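Local coordinates for protein EchA16_2 (Mycobacterium avium subsp. paratuberculosis, PDB 3QYR) that probably catalyses the reversible hydration of 2-enoyl-CoA thioesters to 3-hydroxyacyl-CoA, as a member of the crotonase-like enoyl-CoA hydratase/isomerase family, at residues L139-P144 with A214-G219. Residues are numbered along the deposited sequence; the frame is centred on the assembly and turned at random.
Sequences LSVRLP and AQTSAG
A water lies at the edge of the Arg142 guanidinium, in the plane of the group, and bridges it loosely to Thr216. The link is uneven: Thr216 OG1 lies a short 2.5 Å from the water oxygen, whereas the bond from Arg142 NH2 to it is long, 3.4 Å, and weak. Thr216 OG1 sits between its own backbone N and carbonyl carbon (chi1 51°), a rotation that also lets it bond to Asp212 O, an acceptor that would draw on the hydroxyl proton. The direct contact is apolar and centred on Val141, whose CA-CB bond points at the other helix. With CG1 anti to the backbone N (chi1 175°), the valine splits its branches: CG1 meets Thr216 CG2 at 3.8 Å, the side chains crossing at roughly a right angle, while CG2 rests on Gly219, 3.4 Å from its C. Lacking a side chain, Gly219 permits this approach, its CA 6.0 Å from Val141 CA. Leu220, the next residue, touches both Val141 and Arg142, and Ser140 OG bonds to Glu223. Helix 139-147 of the crotonase-like fold thus joins the long C-terminal helix 198-234 near a subunit interface: helices 105-112 and 149-158 pack on Leu143, and Tyr208 of a second subunit packs on Leu139 and Leu143.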
loop_
_atom_site.group_PDB
_atom_site.type_symbol
_atom_site.label_atom_id
_atom_site.label_comp_id
_atom_site.label_asym_id
_atom_site.label_seq_id
_atom_site.Cartn_x
_atom_site.Cartn_y
_atom_site.Cartn_z
ATOM N N LEU A 139 -17.579 2.898 -8.563
ATOM C CA LEU A 139 -18.333 3.656 -7.555
ATOM C C LEU A 139 -17.851 3.387 -6.116
ATOM O O LEU A 139 -17.699 4.317 -5.315
ATOM C CB LEU A 139 -19.835 3.372 -7.650
ATOM C CG LEU A 139 -20.712 4.261 -6.748
ATOM C CD1 LEU A 139 -21.971 4.726 -7.440
ATOM C CD2 LEU A 139 -21.010 3.549 -5.427
ATOM N N SER A 140 -17.586 2.126 -5.776
ATOM C CA SER A 140 -17.302 1.798 -4.365
ATOM C C SER A 140 -15.970 2.363 -3.904
ATOM O O SER A 140 -15.748 2.513 -2.706
ATOM C CB SER A 140 -17.419 0.304 -4.093
ATOM O OG SER A 140 -16.641 -0.451 -4.984
ATOM N N VAL A 141 -15.105 2.709 -4.856
ATOM C CA VAL A 141 -13.847 3.302 -4.550
ATOM C C VAL A 141 -13.922 4.828 -4.654
ATOM O O VAL A 141 -13.614 5.555 -3.669
ATOM C CB VAL A 141 -12.758 2.783 -5.519
ATOM C CG1 VAL A 141 -11.438 3.524 -5.272
ATOM C CG2 VAL A 141 -12.586 1.272 -5.345
ATOM N N ARG A 142 -14.320 5.301 -5.834
ATOM C CA ARG A 142 -14.283 6.704 -6.143
ATOM C C ARG A 142 -15.369 7.535 -5.441
ATOM O O ARG A 142 -15.158 8.729 -5.237
ATOM C CB ARG A 142 -14.372 6.947 -7.670
ATOM C CG ARG A 142 -13.267 6.275 -8.455
ATOM C CD ARG A 142 -12.892 6.921 -9.786
ATOM N NE ARG A 142 -11.743 6.188 -10.330
ATOM C CZ ARG A 142 -11.832 5.033 -10.988
ATOM N NH1 ARG A 142 -13.017 4.519 -11.249
ATOM N NH2 ARG A 142 -10.740 4.393 -11.402
ATOM N N LEU A 143 -16.524 6.959 -5.096
ATOM C CA LEU A 143 -17.577 7.780 -4.491
ATOM C C LEU A 143 -17.133 8.271 -3.106
ATOM O O LEU A 143 -17.167 9.453 -2.852
ATOM C CB LEU A 143 -18.952 7.094 -4.493
ATOM C CG LEU A 143 -20.143 7.942 -3.977
ATOM C CD1 LEU A 143 -20.313 9.214 -4.823
ATOM C CD2 LEU A 143 -21.481 7.165 -3.885
ATOM N N PRO A 144 -16.662 7.379 -2.234
ATOM C CA PRO A 144 -16.087 7.852 -0.987
ATOM C C PRO A 144 -14.897 8.815 -1.193
ATOM O O PRO A 144 -14.706 9.782 -0.433
ATOM C CB PRO A 144 -15.584 6.562 -0.314
ATOM C CG PRO A 144 -16.061 5.457 -1.078
ATOM C CD PRO A 144 -16.631 5.917 -2.350
ATOM N N ALA A 214 -2.332 4.140 -8.111
ATOM C CA ALA A 214 -1.612 3.377 -7.108
ATOM C C ALA A 214 -2.446 3.210 -5.817
ATOM O O ALA A 214 -2.282 2.227 -5.080
ATOM C CB ALA A 214 -0.290 4.011 -6.818
ATOM N N GLN A 215 -3.359 4.156 -5.581
ATOM C CA GLN A 215 -4.228 4.108 -4.411
ATOM C C GLN A 215 -5.535 3.324 -4.642
ATOM O O GLN A 215 -6.034 2.692 -3.744
ATOM C CB GLN A 215 -4.608 5.549 -3.990
ATOM C CG GLN A 215 -3.594 6.219 -3.088
ATOM C CD GLN A 215 -3.505 7.735 -3.296
ATOM O OE1 GLN A 215 -3.955 8.280 -4.338
ATOM N NE2 GLN A 215 -2.892 8.428 -2.300
ATOM N N THR A 216 -6.105 3.444 -5.833
ATOM C CA THR A 216 -7.412 2.892 -6.141
ATOM C C THR A 216 -7.337 1.406 -6.535
ATOM O O THR A 216 -8.287 0.661 -6.366
ATOM C CB THR A 216 -8.041 3.693 -7.310
ATOM O OG1 THR A 216 -7.103 3.775 -8.398
ATOM C CG2 THR A 216 -8.403 5.085 -6.877
ATOM N N SER A 217 -6.200 0.960 -7.029
ATOM C CA SER A 217 -6.096 -0.372 -7.630
ATOM C C SER A 217 -6.519 -1.495 -6.701
ATOM O O SER A 217 -7.278 -2.356 -7.111
ATOM C CB SER A 217 -4.671 -0.625 -8.137
ATOM O OG SER A 217 -4.384 0.243 -9.242
ATOM N N ALA A 218 -6.029 -1.510 -5.458
ATOM C CA ALA A 218 -6.439 -2.553 -4.504
ATOM C C ALA A 218 -7.936 -2.455 -4.268
ATOM O O ALA A 218 -8.610 -3.457 -4.211
ATOM C CB ALA A 218 -5.684 -2.471 -3.186
ATOM N N GLY A 219 -8.485 -1.263 -4.220
ATOM C CA GLY A 219 -9.931 -1.153 -4.054
ATOM C C GLY A 219 -10.770 -1.632 -5.251
ATOM O O GLY A 219 -11.805 -2.268 -5.083
HETATM O O HOH W 1 -7.663 5.404 -10.251
#